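Local structure of HcgC (5O4N) at residues 106-111 with 130-135; 45-50 with 66-71; 168-173 with 250-255. The protein probably acts as a methyltransferase in FeGP cofactor biosynthesis, passing a methyl group from S-adenosylmethionine to a pyridinol precursor. One frame throughout, in Å; residues are numbered along the deposited sequence.

Contact 1. Residues 106-111 with 130-135; sequences PDLVID and VLIVED. With SAH (S-adenosyl-L-homocysteine), chain E.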
loop_
_atom_site.group_PDB
_atom_site.type_symbol
_atom_site.label_atom_id
_atom_site.label_comp_id
_atom_site.label_asym_id
_atom_site.label_seq_id
_atom_site.Cartn_x
_atom_site.Cartn_y
_atom_site.Cartn_z
ATOM N N PRO A 106 12.687 -15.411 43.068
ATOM C CA PRO A 106 12.245 -16.230 41.943
ATOM C C PRO A 106 13.331 -16.894 41.130
ATOM O O PRO A 106 14.406 -16.331 40.963
ATOM C CB PRO A 106 11.472 -15.231 41.079
ATOM C CG PRO A 106 12.090 -13.947 41.368
ATOM C CD PRO A 106 12.491 -13.971 42.790
ATOM N N ASP A 107 13.028 -18.091 40.619
ATOM C CA ASP A 107 13.945 -18.830 39.756
ATOM C C ASP A 107 13.530 -18.542 38.266
ATOM O O ASP A 107 14.215 -18.958 37.334
ATOM C CB ASP A 107 14.046 -20.319 40.077
ATOM C CG ASP A 107 12.769 -21.029 40.455
ATOM O OD1 ASP A 107 11.693 -20.423 40.307
ATOM O OD2 ASP A 107 12.849 -22.205 40.898
ATOM N N LEU A 108 12.415 -17.828 38.049
ATOM C CA LEU A 108 11.971 -17.490 36.713
ATOM C C LEU A 108 11.440 -16.069 36.752
ATOM O O LEU A 108 10.490 -15.787 37.489
ATOM C CB LEU A 108 10.903 -18.475 36.164
ATOM C CG LEU A 108 10.226 -18.038 34.843
ATOM C CD1 LEU A 108 11.246 -17.800 33.720
ATOM C CD2 LEU A 108 9.220 -19.063 34.401
ATOM N N VAL A 109 12.061 -15.174 35.980
ATOM C CA VAL A 109 11.647 -13.781 35.908
ATOM C C VAL A 109 11.288 -13.501 34.446
ATOM O O VAL A 109 12.070 -13.803 33.541
ATOM C CB VAL A 109 12.713 -12.791 36.451
ATOM C CG1 VAL A 109 12.271 -11.340 36.258
ATOM C CG2 VAL A 109 13.000 -13.053 37.927
ATOM N N ILE A 110 10.113 -12.924 34.223
ATOM C CA ILE A 110 9.640 -12.582 32.885
ATOM C C ILE A 110 9.254 -11.106 32.888
ATOM O O ILE A 110 8.338 -10.735 33.623
ATOM C CB ILE A 110 8.466 -13.467 32.426
ATOM C CG1 ILE A 110 8.897 -14.937 32.435
ATOM C CG2 ILE A 110 7.986 -13.028 31.004
ATOM C CD1 ILE A 110 7.928 -15.905 31.907
ATOM N N ASP A 111 9.929 -10.287 32.082
ATOM C CA ASP A 111 9.631 -8.850 31.983
ATOM C C ASP A 111 8.855 -8.559 30.693
ATOM O O ASP A 111 9.427 -8.646 29.617
ATOM C CB ASP A 111 10.903 -7.989 32.012
ATOM C CG ASP A 111 10.619 -6.526 31.676
ATOM O OD1 ASP A 111 9.592 -5.998 32.156
ATOM O OD2 ASP A 111 11.395 -5.928 30.880
ATOM N N VAL A 130 16.207 -18.616 34.982
ATOM C CA VAL A 130 15.821 -18.125 33.662
ATOM C C VAL A 130 15.260 -16.715 33.712
ATOM O O VAL A 130 14.435 -16.403 34.565
ATOM C CB VAL A 130 14.760 -19.071 33.012
ATOM C CG1 VAL A 130 14.321 -18.567 31.619
ATOM C CG2 VAL A 130 15.269 -20.501 32.931
ATOM N N LEU A 131 15.700 -15.871 32.759
ATOM C CA LEU A 131 15.231 -14.497 32.630
ATOM C C LEU A 131 14.735 -14.330 31.204
ATOM O O LEU A 131 15.465 -14.638 30.272
ATOM C CB LEU A 131 16.333 -13.460 32.908
ATOM C CG LEU A 131 15.957 -11.994 32.567
ATOM C CD1 LEU A 131 14.804 -11.485 33.435
ATOM C CD2 LEU A 131 17.146 -11.079 32.721
ATOM N N ILE A 132 13.508 -13.838 31.034
ATOM C CA ILE A 132 12.917 -13.594 29.725
ATOM C C ILE A 132 12.497 -12.137 29.723
ATOM O O ILE A 132 11.775 -11.702 30.610
ATOM C CB ILE A 132 11.724 -14.514 29.343
ATOM C CG1 ILE A 132 12.141 -15.977 29.345
ATOM C CG2 ILE A 132 11.167 -14.127 27.937
ATOM C CD1 ILE A 132 10.984 -16.948 29.314
ATOM N N VAL A 133 12.940 -11.393 28.736
ATOM C CA VAL A 133 12.603 -9.983 28.592
ATOM C C VAL A 133 11.910 -9.848 27.250
ATOM O O VAL A 133 12.421 -10.335 26.257
ATOM C CB VAL A 133 13.848 -9.060 28.682
ATOM C CG1 VAL A 133 13.465 -7.593 28.454
ATOM C CG2 VAL A 133 14.524 -9.216 30.038
ATOM N N GLU A 134 10.760 -9.199 27.214
ATOM C CA GLU A 134 10.041 -9.004 25.958
ATOM C C GLU A 134 10.613 -7.786 25.260
ATOM O O GLU A 134 10.717 -6.721 25.859
ATOM C CB GLU A 134 8.539 -8.841 26.176
ATOM C CG GLU A 134 7.767 -8.665 24.869
ATOM C CD GLU A 134 6.262 -8.815 24.948
ATOM O OE1 GLU A 134 5.695 -8.646 26.053
ATOM O OE2 GLU A 134 5.643 -9.042 23.881
ATOM N N ASP A 135 10.991 -7.936 23.996
ATOM C CA ASP A 135 11.549 -6.847 23.197
ATOM C C ASP A 135 10.327 -6.138 22.624
ATOM O O ASP A 135 9.605 -6.765 21.875
ATOM C CB ASP A 135 12.416 -7.425 22.087
ATOM C CG ASP A 135 13.080 -6.448 21.142
ATOM O OD1 ASP A 135 12.987 -5.227 21.383
ATOM O OD2 ASP A 135 13.712 -6.911 20.172
HETATM N N SAH E . 4.188 -6.285 26.349
HETATM C CA SAH E . 2.735 -5.983 26.534
HETATM C CB SAH E . 2.465 -4.474 26.551
HETATM C CG SAH E . 3.275 -3.776 27.637
HETATM S SD SAH E . 2.335 -2.518 28.435
HETATM C C SAH E . 1.916 -6.599 25.434
HETATM O O SAH E . 2.442 -6.876 24.343
HETATM O OXT SAH E . 0.722 -6.823 25.638
HETATM C "C5'" SAH E . 3.127 -2.265 29.989
HETATM C "C4'" SAH E . 2.442 -3.068 31.113
HETATM O "O4'" SAH E . 3.370 -3.166 32.224
HETATM C "C3'" SAH E . 1.227 -2.324 31.686
HETATM O "O3'" SAH E . 0.368 -3.283 32.335
HETATM C "C2'" SAH E . 1.855 -1.392 32.727
HETATM O "O2'" SAH E . 0.938 -0.922 33.719
HETATM C "C1'" SAH E . 2.961 -2.299 33.302
HETATM N N9 SAH E . 4.153 -1.583 33.795
HETATM C C8 SAH E . 4.732 -0.468 33.279
HETATM N N7 SAH E . 5.828 -0.129 33.998
HETATM C C5 SAH E . 5.964 -1.038 34.980
HETATM C C6 SAH E . 6.905 -1.290 36.098
HETATM N N6 SAH E . 7.949 -0.459 36.320
HETATM N N1 SAH E . 6.680 -2.372 36.897
HETATM C C2 SAH E . 5.651 -3.221 36.704
HETATM N N3 SAH E . 4.757 -3.045 35.707
HETATM C C4 SAH E . 4.857 -2.000 34.843
HETATM O O HOH W 1 10.236 -5.598 28.345
#
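Asp-111 and Glu-134 meet close to S-adenosylhomocysteine, on neighbouring parallel strands: Glu-134 N donates to Asp-111 O at 2.8 Å, with a C=O...N angle of 173°. Four more backbone bonds join 107-111 to 130-132, the first from Val-130 N to Asp-107 O, alternating between the strands as parallel pairing requires, and the strand axes diverge by only 6°. Leu-108 CD1 touches Val-130 CG1 at 3.8 Å, and on the same face the CD1 atoms of Ile-110 and Ile-132 lie 4.1 Å apart, the two isoleucines running alongside each other. On the other face, Asp-111 OD2 rests 3.6 Å from Val-133 CG1; this oxygen also forms a salt bridge with Arg-153, while OD1 is hydrogen-bonded to the hydroxyl of Thr-113. Water 1 lies within hydrogen-bonding distance of OD2 and Glu-134 O and can donate to either.

Glu-134 can be followed outward. Its CB sits 3.6 Å from Asp-111 O. CG continues anti to the backbone N (chi1 -179°), and the extended chain brings CD to 3.6 Å from SAH N. There OE1 accepts a bond from the SAH amino N at 2.8 Å, while OE2 takes a salt bridge from Lys-29, so each oxygen has a cationic mate. A glutamine here would probably leave Lys-29 and the SAH amino group without their balancing negative charge.

In the mixed Rossmann-like sheet these strands belong to a beta-alpha-beta unit with helix 120-123. Strand 42-48 flanks 108-111, strand 159-167 flanks 130-134, and helix 18-37 packs on Val-130 and Ile-132.

Contact 2. Residues 45-50 with 66-71; sequences AIVFGA and EEVIIV. With SAH (S-adenosyl-L-homocysteine), chain E.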
loop_
_atom_site.group_PDB
_atom_site.type_symbol
_atom_site.label_atom_id
_atom_site.label_comp_id
_atom_site.label_asym_id
_atom_site.label_seq_id
_atom_site.Cartn_x
_atom_site.Cartn_y
_atom_site.Cartn_z
ATOM N N ALA A 45 7.791 -17.954 39.996
ATOM C CA ALA A 45 7.887 -17.160 38.790
ATOM C C ALA A 45 7.312 -15.765 39.048
ATOM O O ALA A 45 6.258 -15.643 39.658
ATOM C CB ALA A 45 7.128 -17.839 37.668
ATOM N N ILE A 46 8.010 -14.718 38.590
ATOM C CA ILE A 46 7.575 -13.328 38.725
ATOM C C ILE A 46 7.412 -12.818 37.277
ATOM O O ILE A 46 8.341 -12.908 36.485
ATOM C CB ILE A 46 8.509 -12.443 39.616
ATOM C CG1 ILE A 46 8.307 -12.851 41.089
ATOM C CG2 ILE A 46 8.192 -10.948 39.436
ATOM C CD1 ILE A 46 8.879 -11.973 42.152
ATOM N N VAL A 47 6.229 -12.299 36.951
ATOM C CA VAL A 47 5.888 -11.771 35.639
ATOM C C VAL A 47 5.577 -10.292 35.820
ATOM O O VAL A 47 4.623 -9.957 36.520
ATOM C CB VAL A 47 4.692 -12.539 35.032
ATOM C CG1 VAL A 47 4.287 -11.968 33.668
ATOM C CG2 VAL A 47 5.002 -14.035 34.918
ATOM N N PHE A 48 6.368 -9.413 35.203
ATOM C CA PHE A 48 6.163 -7.967 35.277
ATOM C C PHE A 48 5.305 -7.499 34.101
ATOM O O PHE A 48 5.689 -7.727 32.960
ATOM C CB PHE A 48 7.497 -7.224 35.236
ATOM C CG PHE A 48 8.240 -7.305 36.534
ATOM C CD1 PHE A 48 9.105 -8.352 36.790
ATOM C CD2 PHE A 48 8.070 -6.338 37.503
ATOM C CE1 PHE A 48 9.794 -8.425 38.003
ATOM C CE2 PHE A 48 8.763 -6.401 38.705
ATOM C CZ PHE A 48 9.618 -7.447 38.953
ATOM N N GLY A 49 4.175 -6.848 34.377
ATOM C CA GLY A 49 3.275 -6.345 33.340
ATOM C C GLY A 49 2.110 -7.274 33.080
ATOM O O GLY A 49 2.255 -8.296 32.407
ATOM N N ALA A 50 0.953 -6.922 33.622
ATOM C CA ALA A 50 -0.274 -7.700 33.496
ATOM C C ALA A 50 -0.963 -7.499 32.147
ATOM O O ALA A 50 -1.518 -8.448 31.597
ATOM C CB ALA A 50 -1.233 -7.319 34.611
ATOM N N GLU A 66 5.330 -23.643 40.910
ATOM C CA GLU A 66 4.642 -23.826 42.193
ATOM C C GLU A 66 3.915 -22.535 42.570
ATOM O O GLU A 66 2.822 -22.590 43.128
ATOM C CB GLU A 66 5.630 -24.207 43.325
ATOM C CG GLU A 66 6.267 -25.580 43.180
ATOM C CD GLU A 66 7.332 -25.892 44.220
ATOM O OE1 GLU A 66 7.367 -25.211 45.272
ATOM O OE2 GLU A 66 8.130 -26.828 43.984
ATOM N N GLU A 67 4.528 -21.377 42.270
ATOM C CA GLU A 67 3.948 -20.070 42.561
ATOM C C GLU A 67 4.198 -19.102 41.381
ATOM O O GLU A 67 5.317 -19.004 40.897
ATOM C CB GLU A 67 4.560 -19.515 43.852
ATOM C CG GLU A 67 3.944 -18.217 44.347
ATOM C CD GLU A 67 4.567 -17.650 45.611
ATOM O OE1 GLU A 67 3.880 -16.868 46.309
ATOM O OE2 GLU A 67 5.748 -17.962 45.890
ATOM N N VAL A 68 3.149 -18.399 40.933
ATOM C CA VAL A 68 3.222 -17.431 39.847
ATOM C C VAL A 68 2.699 -16.113 40.414
ATOM O O VAL A 68 1.579 -16.064 40.925
ATOM C CB VAL A 68 2.440 -17.821 38.567
ATOM C CG1 VAL A 68 2.677 -16.781 37.472
ATOM C CG2 VAL A 68 2.846 -19.210 38.084
ATOM N N ILE A 69 3.509 -15.056 40.329
ATOM C CA ILE A 69 3.155 -13.735 40.829
ATOM C C ILE A 69 3.226 -12.749 39.685
ATOM O O ILE A 69 4.248 -12.704 39.004
ATOM C CB ILE A 69 4.155 -13.264 41.927
ATOM C CG1 ILE A 69 4.259 -14.258 43.099
ATOM C CG2 ILE A 69 3.793 -11.853 42.444
ATOM C CD1 ILE A 69 5.584 -14.152 43.876
ATOM N N ILE A 70 2.156 -11.943 39.496
ATOM C CA ILE A 70 2.103 -10.908 38.477
ATOM C C ILE A 70 2.398 -9.612 39.225
ATOM O O ILE A 70 1.794 -9.340 40.267
ATOM C CB ILE A 70 0.758 -10.788 37.707
ATOM C CG1 ILE A 70 0.728 -11.779 36.520
ATOM C CG2 ILE A 70 0.529 -9.313 37.193
ATOM C CD1 ILE A 70 -0.353 -11.507 35.476
ATOM N N VAL A 71 3.312 -8.811 38.686
ATOM C CA VAL A 71 3.671 -7.540 39.266
ATOM C C VAL A 71 3.261 -6.463 38.264
ATOM O O VAL A 71 3.604 -6.570 37.097
ATOM C CB VAL A 71 5.170 -7.449 39.625
ATOM C CG1 VAL A 71 5.516 -6.046 40.153
ATOM C CG2 VAL A 71 5.544 -8.516 40.654
HETATM N N SAH E . 4.188 -6.285 26.349
HETATM C CA SAH E . 2.735 -5.983 26.534
HETATM C CB SAH E . 2.465 -4.474 26.551
HETATM C CG SAH E . 3.275 -3.776 27.637
HETATM S SD SAH E . 2.335 -2.518 28.435
HETATM C C SAH E . 1.916 -6.599 25.434
HETATM O O SAH E . 2.442 -6.876 24.343
HETATM O OXT SAH E . 0.722 -6.823 25.638
HETATM C "C5'" SAH E . 3.127 -2.265 29.989
HETATM C "C4'" SAH E . 2.442 -3.068 31.113
HETATM O "O4'" SAH E . 3.370 -3.166 32.224
HETATM C "C3'" SAH E . 1.227 -2.324 31.686
HETATM O "O3'" SAH E . 0.368 -3.283 32.335
HETATM C "C2'" SAH E . 1.855 -1.392 32.727
HETATM O "O2'" SAH E . 0.938 -0.922 33.719
HETATM C "C1'" SAH E . 2.961 -2.299 33.302
HETATM N N9 SAH E . 4.153 -1.583 33.795
HETATM C C8 SAH E . 4.732 -0.468 33.279
HETATM N N7 SAH E . 5.828 -0.129 33.998
HETATM C C5 SAH E . 5.964 -1.038 34.980
HETATM C C6 SAH E . 6.905 -1.290 36.098
HETATM N N6 SAH E . 7.949 -0.459 36.320
HETATM N N1 SAH E . 6.680 -2.372 36.897
HETATM C C2 SAH E . 5.651 -3.221 36.704
HETATM N N3 SAH E . 4.757 -3.045 35.707
HETATM C C4 SAH E . 4.857 -2.000 34.843
#
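Val-71 O is gripped by two adjacent groups of the facing segment: Gly-49 N donates to it at 2.8 Å with an N-H...O angle of 174°, and Phe-48 CA adds a CA-H...O contact at 3.4 Å. The adenine C2 of SAH lies 3.9 Å from the same Val-71 O. Behind this end, four further backbone bonds join strand 45-48 to strand 67-71 in parallel, their axes crossing at -22°. On one face Val-71 fits between two neighbours, its CG1 3.6 Å from Phe-48 CE2 and its CG2 3.8 Å from Ile-46 CG2. With CG anti to its carbonyl carbon (chi1 -75°), the Phe-48 ring runs alongside Val-71 and presents an edge to SAH C2.

The two strands and helix 54-60 form a beta-alpha-beta unit, consistent with the family's Rossmann clan, and the ligand sits at the C-terminal end of the first strand. Gly-49 opens the loop there, its CA 3.4 Å from SAH O4'; a CB on this backbone would crowd that oxygen and, apart from the ligand, collide with Phe-48 O, reason enough for glycine. Ala-50 N is hydrogen-bonded to ligand-binding Asp-72, while Ala-50 CB packs 3.7 Å from Ile-70 CG2, itself on the Val-47 face.

Contact 3. Residues 168-173 with 250-255; sequences SSKFSK and ISRVDS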
loop_
_atom_site.group_PDB
_atom_site.type_symbol
_atom_site.label_atom_id
_atom_site.label_comp_id
_atom_site.label_asym_id
_atom_site.label_seq_id
_atom_site.Cartn_x
_atom_site.Cartn_y
_atom_site.Cartn_z
ATOM N N SER A 168 4.944 -11.866 9.688
ATOM C CA SER A 168 5.696 -12.262 8.509
ATOM C C SER A 168 5.259 -11.451 7.304
ATOM O O SER A 168 4.046 -11.315 7.070
ATOM C CB SER A 168 5.447 -13.738 8.175
ATOM O OG SER A 168 5.906 -14.572 9.218
ATOM N N SER A 169 6.243 -10.908 6.540
ATOM C CA SER A 169 6.011 -10.118 5.330
ATOM C C SER A 169 5.210 -8.835 5.512
ATOM O O SER A 169 4.823 -8.247 4.513
ATOM C CB SER A 169 5.360 -10.979 4.245
ATOM O OG SER A 169 6.156 -12.134 4.029
ATOM N N LYS A 170 4.964 -8.377 6.763
ATOM C CA LYS A 170 4.202 -7.150 7.007
ATOM C C LYS A 170 4.940 -6.271 8.000
ATOM O O LYS A 170 5.694 -6.759 8.851
ATOM C CB LYS A 170 2.800 -7.497 7.527
ATOM C CG LYS A 170 1.911 -8.273 6.556
ATOM C CD LYS A 170 1.525 -7.422 5.373
ATOM C CE LYS A 170 0.399 -7.995 4.558
ATOM N NZ LYS A 170 -0.036 -7.062 3.480
ATOM N N PHE A 171 4.734 -4.978 7.888
ATOM C CA PHE A 171 5.380 -4.020 8.771
ATOM C C PHE A 171 4.527 -3.699 10.014
ATOM O O PHE A 171 3.328 -3.445 9.893
ATOM C CB PHE A 171 5.724 -2.721 7.996
ATOM C CG PHE A 171 6.612 -1.795 8.784
ATOM C CD1 PHE A 171 6.070 -0.907 9.706
ATOM C CD2 PHE A 171 7.992 -1.837 8.637
ATOM C CE1 PHE A 171 6.890 -0.077 10.461
ATOM C CE2 PHE A 171 8.815 -0.993 9.390
ATOM C CZ PHE A 171 8.258 -0.129 10.309
ATOM N N SER A 172 5.154 -3.702 11.203
ATOM C CA SER A 172 4.530 -3.360 12.501
ATOM C C SER A 172 5.590 -2.631 13.289
ATOM O O SER A 172 6.737 -3.067 13.314
ATOM C CB SER A 172 4.033 -4.577 13.274
ATOM O OG SER A 172 2.826 -5.049 12.714
ATOM N N LYS A 173 5.218 -1.550 13.929
ATOM C CA LYS A 173 6.154 -0.732 14.708
ATOM C C LYS A 173 6.594 -1.341 16.008
ATOM O O LYS A 173 7.665 -1.016 16.467
ATOM C CB LYS A 173 5.544 0.645 14.955
ATOM C CG LYS A 173 5.461 1.479 13.702
ATOM C CD LYS A 173 6.857 2.080 13.382
ATOM C CE LYS A 173 6.826 3.167 12.367
ATOM N NZ LYS A 173 6.468 4.453 12.989
ATOM N N ILE A 250 -4.041 -13.000 10.787
ATOM C CA ILE A 250 -3.772 -13.472 12.157
ATOM C C ILE A 250 -2.609 -14.493 12.091
ATOM O O ILE A 250 -1.699 -14.466 12.930
ATOM C CB ILE A 250 -5.051 -14.136 12.775
ATOM C CG1 ILE A 250 -6.152 -13.080 13.046
ATOM C CG2 ILE A 250 -4.722 -14.912 14.067
ATOM C CD1 ILE A 250 -7.493 -13.595 13.139
ATOM N N SER A 251 -2.650 -15.395 11.083
ATOM C CA SER A 251 -1.624 -16.439 10.882
ATOM C C SER A 251 -0.200 -15.902 10.616
ATOM O O SER A 251 0.759 -16.629 10.846
ATOM C CB SER A 251 -2.040 -17.420 9.785
ATOM O OG SER A 251 -1.871 -16.922 8.466
ATOM N N ARG A 252 -0.061 -14.666 10.128
ATOM C CA ARG A 252 1.257 -14.073 9.875
ATOM C C ARG A 252 2.032 -13.806 11.185
ATOM O O ARG A 252 3.242 -13.687 11.128
ATOM C CB ARG A 252 1.135 -12.748 9.081
ATOM C CG ARG A 252 0.630 -12.961 7.666
ATOM C CD ARG A 252 0.632 -11.682 6.875
ATOM N NE ARG A 252 0.313 -11.854 5.455
ATOM C CZ ARG A 252 1.103 -12.421 4.538
ATOM N NH1 ARG A 252 0.701 -12.516 3.272
ATOM N NH2 ARG A 252 2.302 -12.906 4.875
ATOM N N VAL A 253 1.354 -13.732 12.351
ATOM C CA VAL A 253 2.006 -13.478 13.642
ATOM C C VAL A 253 2.928 -14.627 14.004
ATOM O O VAL A 253 2.502 -15.761 14.063
ATOM C CB VAL A 253 1.019 -13.158 14.782
ATOM C CG1 VAL A 253 1.744 -12.956 16.125
ATOM C CG2 VAL A 253 0.203 -11.916 14.440
ATOM N N ASP A 254 4.181 -14.316 14.249
ATOM C CA ASP A 254 5.194 -15.292 14.622
ATOM C C ASP A 254 5.856 -14.793 15.897
ATOM O O ASP A 254 6.403 -13.690 15.929
ATOM C CB ASP A 254 6.229 -15.427 13.503
ATOM C CG ASP A 254 7.216 -16.578 13.688
ATOM O OD1 ASP A 254 6.954 -17.464 14.536
ATOM O OD2 ASP A 254 8.225 -16.610 12.958
ATOM N N SER A 255 5.782 -15.581 16.950
ATOM C CA SER A 255 6.362 -15.222 18.231
ATOM C C SER A 255 7.397 -16.286 18.607
ATOM O O SER A 255 7.192 -17.467 18.388
ATOM C CB SER A 255 5.282 -15.097 19.296
ATOM O OG SER A 255 5.810 -14.544 20.490
#
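Ser-168 meets Arg-252 just beyond strand 159-167, where the loop leaving that strand passes the junction between helix 239-251 and strand 253-260, the antiparallel edge strand of the Rossmann-like sheet in this chain. Ser-168 N donates to Arg-252 O at 2.9 Å; the N-H...O angle is 173°, although the donor stands 39° out of the carbonyl plane. The hydroxyl of Ser-168 turns to Lys-142 of a second subunit, which also makes a weak bond to Arg-252 O. In return, Ser-168 O lies against the arginine chain, 3.4 Å from Arg-252 CD, and takes a weak bond from Arg-252 NH2 at 3.2 Å.

Ser-169 follows with a positive phi, its CB 3.7 Å from Arg-252 NH2 and its OG hydrogen-bonded to Glu-194 O of a fourth subunit. Lys-170 then crosses the arginine: its CG touches Arg-252 CD at 3.7 Å. A bend at chi2 (-68°) sends the lysine chain past the guanidinium toward a salt bridge between its NZ and Glu-194 of the fourth subunit. That carboxylate probably eases the nearness of two like charges, since Lys-170 NZ is 5.2 Å from Arg-252 NE. Ser-168, Ser-169 and Lys-170 thus meet two other subunits beside their own. Arg-252 NE itself is buried with no polar partner in the model, its nearest neighbour across the contact being Lys-170 CE at 4.0 Å.

Contacts 1 and 2 adjoin in a single sheet, their centres about 10 Å apart. Strands 42-48 and 108-111 are neighbours, probably bonded through Ile-110 N to Ile-46 O and Ile-110 O to Phe-48 N, each 2.9 Å. Both contacts touch SAH: residues 45-50 and 66-71 border its adenine and ribose, whereas residues 130-135 reach its amino group. Contact 3 touches the same sheet farther across, its centre about 23 Å from that of contact 1 and about 27 Å from that of contact 2; nearest atoms are about 6 and 14 Å away. It lies at the subunit interface, with Asp-254 about 10 Å from the SAH-binding Lys-29 between side chains.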